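Local coordinates for protein translation initiation factor eIF2B, subunit delta (Archaeoglobus fulgidus, PDB 1T5O) that probably catalyses the interconversion of methylthioribose-1-phosphate and methylthioribulose-1-phosphate, an isomerisation in methionine biosynthesis, at residues R172-V175 / E180-V183; W200-M203 / D208-L211. All coordinates share one frame; numbering follows the deposited sequence.

Overall arrangement
Both contacts are apolar, and each packs the end of a helix against the chain that follows it, in successive beta-alpha-beta units sharing strand 182-186. A174 and I181 in contact 1, and L202 and V209 in contact 2, are buried; V175 and M203 are the partly exposed members. Contact 1 pairs an alanine and a valine with an isoleucine, and no other chain of the assembly touches its segments. In contact 2 a leucine and a methionine meet a valine on strand 208-212, one of the sheet's two edge strands within the chain, where the second subunit continues it and touches the methionine. A 2.7 Å salt bridge from R172 NH2 to E201 OE1 joins the two helices.

Contact 1. Residues R172-V175 / E180-V183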
ATOM      1  N   ARG A 172     -10.855  21.706  -7.011  1.00 21.42           N
ATOM      2  CA  ARG A 172     -10.601  23.156  -6.962  1.00 22.19           C
ATOM      3  C   ARG A 172     -11.785  23.962  -7.482  1.00 23.62           C
ATOM      4  O   ARG A 172     -12.128  25.000  -6.910  1.00 24.43           O
ATOM      5  CB  ARG A 172      -9.332  23.556  -7.735  1.00 22.29           C
ATOM      6  CG  ARG A 172      -8.057  23.035  -7.092  1.00 23.62           C
ATOM      7  CD  ARG A 172      -6.781  23.622  -7.707  1.00 22.53           C
ATOM      8  NE  ARG A 172      -5.635  23.199  -6.907  1.00 22.38           N
ATOM      9  CZ  ARG A 172      -5.009  22.038  -7.039  1.00 22.62           C
ATOM     10  NH1 ARG A 172      -5.401  21.166  -7.964  1.00 23.26           N
ATOM     11  NH2 ARG A 172      -4.021  21.724  -6.208  1.00 22.15           N
ATOM     12  N   SER A 173     -12.443  23.507  -8.543  1.00 24.44           N
ATOM     13  CA  SER A 173     -13.579  24.275  -9.044  1.00 23.87           C
ATOM     14  C   SER A 173     -14.733  24.327  -8.039  1.00 25.78           C
ATOM     15  O   SER A 173     -15.402  25.369  -7.908  1.00 24.40           O
ATOM     16  CB  SER A 173     -14.077  23.716 -10.377  1.00 23.95           C
ATOM     17  OG  SER A 173     -13.072  23.869 -11.372  1.00 25.91           O
ATOM     18  N   ALA A 174     -14.976  23.225  -7.322  1.00 22.97           N
ATOM     19  CA  ALA A 174     -16.053  23.235  -6.349  1.00 24.16           C
ATOM     20  C   ALA A 174     -15.709  24.128  -5.155  1.00 25.31           C
ATOM     21  O   ALA A 174     -16.583  24.811  -4.607  1.00 26.09           O
ATOM     22  CB  ALA A 174     -16.372  21.817  -5.876  1.00 23.23           C
ATOM     23  N   VAL A 175     -14.453  24.104  -4.731  1.00 25.66           N
ATOM     24  CA  VAL A 175     -14.023  24.935  -3.608  1.00 27.17           C
ATOM     25  C   VAL A 175     -14.205  26.408  -4.006  1.00 29.61           C
ATOM     26  O   VAL A 175     -14.668  27.216  -3.209  1.00 28.98           O
ATOM     27  CB  VAL A 175     -12.543  24.630  -3.235  1.00 27.75           C
ATOM     28  CG1 VAL A 175     -11.974  25.695  -2.278  1.00 27.80           C
ATOM     29  CG2 VAL A 175     -12.469  23.256  -2.565  1.00 27.48           C
ATOM     30  N   GLU A 180     -17.776  23.540   0.628  1.00 30.62           N
ATOM     31  CA  GLU A 180     -16.735  23.046   1.505  1.00 31.48           C
ATOM     32  C   GLU A 180     -16.486  21.609   1.038  1.00 29.14           C
ATOM     33  O   GLU A 180     -17.400  20.784   1.025  1.00 28.61           O
ATOM     34  CB  GLU A 180     -17.206  23.093   2.968  1.00 33.68           C
ATOM     35  CG  GLU A 180     -17.468  21.754   3.651  1.00 42.90           C
ATOM     36  CD  GLU A 180     -16.308  21.279   4.516  1.00 46.85           C
ATOM     37  OE1 GLU A 180     -15.764  22.087   5.295  1.00 50.41           O
ATOM     38  OE2 GLU A 180     -15.947  20.085   4.430  1.00 53.02           O
ATOM     39  N   ILE A 181     -15.267  21.343   0.597  1.00 27.01           N
ATOM     40  CA  ILE A 181     -14.888  20.017   0.130  1.00 26.22           C
ATOM     41  C   ILE A 181     -13.620  19.587   0.874  1.00 24.86           C
ATOM     42  O   ILE A 181     -12.697  20.376   1.040  1.00 26.97           O
ATOM     43  CB  ILE A 181     -14.588  19.995  -1.428  1.00 27.12           C
ATOM     44  CG1 ILE A 181     -15.803  20.486  -2.231  1.00 26.87           C
ATOM     45  CG2 ILE A 181     -14.219  18.552  -1.880  1.00 26.68           C
ATOM     46  CD1 ILE A 181     -17.018  19.613  -2.097  1.00 24.72           C
ATOM     47  N   ARG A 182     -13.584  18.341   1.327  1.00 23.86           N
ATOM     48  CA  ARG A 182     -12.409  17.797   1.998  1.00 24.34           C
ATOM     49  C   ARG A 182     -11.952  16.586   1.175  1.00 23.13           C
ATOM     50  O   ARG A 182     -12.759  15.921   0.521  1.00 22.72           O
ATOM     51  CB  ARG A 182     -12.752  17.340   3.411  1.00 26.66           C
ATOM     52  CG  ARG A 182     -13.133  18.463   4.361  1.00 33.36           C
ATOM     53  CD  ARG A 182     -13.300  17.899   5.760  1.00 37.31           C
ATOM     54  NE  ARG A 182     -14.679  17.908   6.220  1.00 45.44           N
ATOM     55  CZ  ARG A 182     -15.717  17.454   5.524  1.00 49.34           C
ATOM     56  NH1 ARG A 182     -15.539  16.947   4.305  1.00 52.26           N
ATOM     57  NH2 ARG A 182     -16.939  17.503   6.046  1.00 51.07           N
ATOM     58  N   VAL A 183     -10.664  16.289   1.211  1.00 21.11           N
ATOM     59  CA  VAL A 183     -10.154  15.175   0.415  1.00 21.47           C
ATOM     60  C   VAL A 183      -9.483  14.102   1.252  1.00 20.94           C
ATOM     61  O   VAL A 183      -8.817  14.411   2.244  1.00 20.78           O
ATOM     62  CB  VAL A 183      -9.115  15.698  -0.618  1.00 19.17           C
ATOM     63  CG1 VAL A 183      -8.421  14.531  -1.358  1.00 15.92           C
ATOM     64  CG2 VAL A 183      -9.814  16.644  -1.611  1.00 20.48           C
TER
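The C-terminal turn of helix 167-176, bearing A174 and V175, passes beside I181, just before strand 182-186, and the two backbones come closest where the CA atoms of V175 and E180 are 6.1 Å apart. The connection between them is short, so the chain leaves the helix, turns and enters the sheet within a few residues. Across from the helix, I181 carries the contact. Its CG1 meets the methyl of A174, with 3.9 Å between I181 CG1 and A174 CB. This branch stands anti to the carbonyl carbon of I181 (chi1 -58°), which brings it over to the helix. V175 adds a second touch: its CG2 lies 4.1 Å from I181 CB, the two side chains crossing obliquely. One helix residue thus meets the first carbon of the longer isoleucine branch and the other meets the branch point itself.

The contact joins the helix and second strand of the beta-alpha-beta unit formed by strand 149-152, helix 167-176 and strand 182-186. Further residues enclose this small apolar group: A141 of helix 111-141 and L144 pack on A174, and V171 of helix 167-176 and V150 of strand 149-152 pack on I181. Polar groups of both segments find partners elsewhere: S173 OG hydrogen-bonds to W164 NE1 and to G169 O, R172 NE forms a salt bridge with D205, and E180 N bonds to D146 OD1. No hydrogen bond or salt bridge links the two segments to each other. The helix is therefore held against the chain entering the strand by van der Waals contact and the burial of aliphatic carbon, an attachment without directional bonds.

Contact 2. Residues W200-M203 / D208-L211; sequences WELM and DVTL
The beta-alpha-beta unit made by strand 182-186, helix 193-204 and strand 208-212, part of the Rossmann-like sheet, is closed here by L202 and M203 of the helix packing on V209 of the strand. The CA atoms of L202 and V209 are 6.8 Å apart and those of M203 and D208 6.7 Å, and the side chains meet between the two backbones. V209 divides its branches between the two helix residues. Its CG2 is anti to its backbone N and meets L202, whose CD1 lies 3.9 Å from V209 CG2 and almost as near to V209 CB, so that a single leucine methyl rests against both carbons. L202 and V209 cross at about a right angle, and V183 of the neighbouring strand also packs on L202. L202 is buried; its side chain is about 11 Å from that of C154, the predicted transition-state stabiliser.

Beyond the strand the sheet continues, because T210 and L211 pair in parallel with a strand of the second subunit. M203 also packs on P299 of that subunit, which places the partly exposed edge of the contact at the dimer interface. M203 and V209, too, cross at about a right angle, and it is the CG methylene of M203, ahead of the bend at chi3 (67°), that does the touching. On this edge the other branch of V209, CG1, sits between the backbone N and the carbonyl carbon (V209 chi1 64°) and comes within 3.7 Å of M203 CG.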
ATOM      1  N   TRP A 200       0.743  17.546  -0.831  1.00 22.49           N
ATOM      2  CA  TRP A 200       1.464  18.803  -0.928  1.00 23.56           C
ATOM      3  C   TRP A 200       0.651  19.882  -1.647  1.00 22.11           C
ATOM      4  O   TRP A 200       0.389  20.963  -1.091  1.00 21.25           O
ATOM      5  CB  TRP A 200       2.796  18.608  -1.661  1.00 24.32           C
ATOM      6  CG  TRP A 200       3.633  19.872  -1.645  1.00 29.82           C
ATOM      7  CD1 TRP A 200       4.469  20.299  -0.633  1.00 28.62           C
ATOM      8  CD2 TRP A 200       3.601  20.938  -2.614  1.00 29.22           C
ATOM      9  NE1 TRP A 200       4.938  21.562  -0.922  1.00 30.82           N
ATOM     10  CE2 TRP A 200       4.423  21.976  -2.124  1.00 30.21           C
ATOM     11  CE3 TRP A 200       2.947  21.112  -3.847  1.00 32.53           C
ATOM     12  CZ2 TRP A 200       4.614  23.182  -2.821  1.00 32.24           C
ATOM     13  CZ3 TRP A 200       3.136  22.319  -4.546  1.00 33.19           C
ATOM     14  CH2 TRP A 200       3.964  23.337  -4.024  1.00 33.47           C
ATOM     15  N   GLU A 201       0.225  19.597  -2.873  1.00 21.03           N
ATOM     16  CA  GLU A 201      -0.519  20.617  -3.602  1.00 22.26           C
ATOM     17  C   GLU A 201      -1.854  20.982  -2.962  1.00 22.34           C
ATOM     18  O   GLU A 201      -2.304  22.119  -3.107  1.00 23.07           O
ATOM     19  CB  GLU A 201      -0.713  20.233  -5.077  1.00 22.43           C
ATOM     20  CG  GLU A 201      -1.621  19.022  -5.343  1.00 21.64           C
ATOM     21  CD  GLU A 201      -1.900  18.869  -6.817  1.00 18.61           C
ATOM     22  OE1 GLU A 201      -2.820  19.533  -7.331  1.00 22.45           O
ATOM     23  OE2 GLU A 201      -1.169  18.110  -7.488  1.00 23.50           O
ATOM     24  N   LEU A 202      -2.479  20.063  -2.229  1.00 20.86           N
ATOM     25  CA  LEU A 202      -3.748  20.418  -1.615  1.00 21.16           C
ATOM     26  C   LEU A 202      -3.475  21.271  -0.369  1.00 21.41           C
ATOM     27  O   LEU A 202      -4.134  22.291  -0.140  1.00 21.03           O
ATOM     28  CB  LEU A 202      -4.559  19.158  -1.255  1.00 20.63           C
ATOM     29  CG  LEU A 202      -5.130  18.398  -2.471  1.00 21.02           C
ATOM     30  CD1 LEU A 202      -5.778  17.094  -2.032  1.00 18.34           C
ATOM     31  CD2 LEU A 202      -6.127  19.269  -3.183  1.00 20.00           C
ATOM     32  N   MET A 203      -2.503  20.877   0.441  1.00 21.56           N
ATOM     33  CA  MET A 203      -2.227  21.684   1.626  1.00 23.62           C
ATOM     34  C   MET A 203      -1.709  23.065   1.221  1.00 25.13           C
ATOM     35  O   MET A 203      -1.992  24.067   1.883  1.00 26.37           O
ATOM     36  CB  MET A 203      -1.202  20.981   2.523  1.00 24.28           C
ATOM     37  CG  MET A 203      -1.779  19.781   3.229  1.00 25.05           C
ATOM     38  SD  MET A 203      -0.566  18.818   4.107  1.00 27.54           S
ATOM     39  CE  MET A 203      -0.089  20.070   5.444  1.00 29.98           C
ATOM     40  N   ASP A 208      -8.520  20.926   2.635  1.00 23.80           N
ATOM     41  CA  ASP A 208      -8.384  19.882   3.664  1.00 26.36           C
ATOM     42  C   ASP A 208      -8.088  18.526   3.020  1.00 24.90           C
ATOM     43  O   ASP A 208      -8.736  18.137   2.044  1.00 24.64           O
ATOM     44  CB  ASP A 208      -9.656  19.742   4.497  1.00 30.23           C
ATOM     45  CG  ASP A 208      -9.906  20.939   5.399  1.00 38.56           C
ATOM     46  OD1 ASP A 208     -11.001  21.006   6.012  1.00 42.10           O
ATOM     47  OD2 ASP A 208      -9.016  21.812   5.503  1.00 40.17           O
ATOM     48  N   VAL A 209      -7.098  17.834   3.558  1.00 24.37           N
ATOM     49  CA  VAL A 209      -6.717  16.515   3.061  1.00 22.95           C
ATOM     50  C   VAL A 209      -6.232  15.633   4.214  1.00 23.07           C
ATOM     51  O   VAL A 209      -5.507  16.087   5.119  1.00 23.72           O
ATOM     52  CB  VAL A 209      -5.599  16.597   1.966  1.00 22.84           C
ATOM     53  CG1 VAL A 209      -4.304  17.179   2.570  1.00 21.42           C
ATOM     54  CG2 VAL A 209      -5.327  15.170   1.358  1.00 22.03           C
ATOM     55  N   THR A 210      -6.667  14.376   4.185  1.00 20.85           N
ATOM     56  CA  THR A 210      -6.261  13.377   5.164  1.00 22.01           C
ATOM     57  C   THR A 210      -5.611  12.240   4.354  1.00 21.92           C
ATOM     58  O   THR A 210      -6.163  11.783   3.347  1.00 22.74           O
ATOM     59  CB  THR A 210      -7.475  12.851   5.964  1.00 22.49           C
ATOM     60  OG1 THR A 210      -8.126  13.959   6.582  1.00 23.88           O
ATOM     61  CG2 THR A 210      -7.037  11.874   7.057  1.00 22.60           C
ATOM     62  N   LEU A 211      -4.442  11.813   4.812  1.00 21.56           N
ATOM     63  CA  LEU A 211      -3.604  10.785   4.178  1.00 20.31           C
ATOM     64  C   LEU A 211      -3.886   9.425   4.781  1.00 19.44           C
ATOM     65  O   LEU A 211      -3.923   9.281   6.005  1.00 18.40           O
ATOM     66  CB  LEU A 211      -2.131  11.117   4.441  1.00 20.84           C
ATOM     67  CG  LEU A 211      -0.961  10.804   3.490  1.00 24.67           C
ATOM     68  CD1 LEU A 211       0.257  10.527   4.302  1.00 19.57           C
ATOM     69  CD2 LEU A 211      -1.254   9.668   2.557  1.00 20.28           C
TER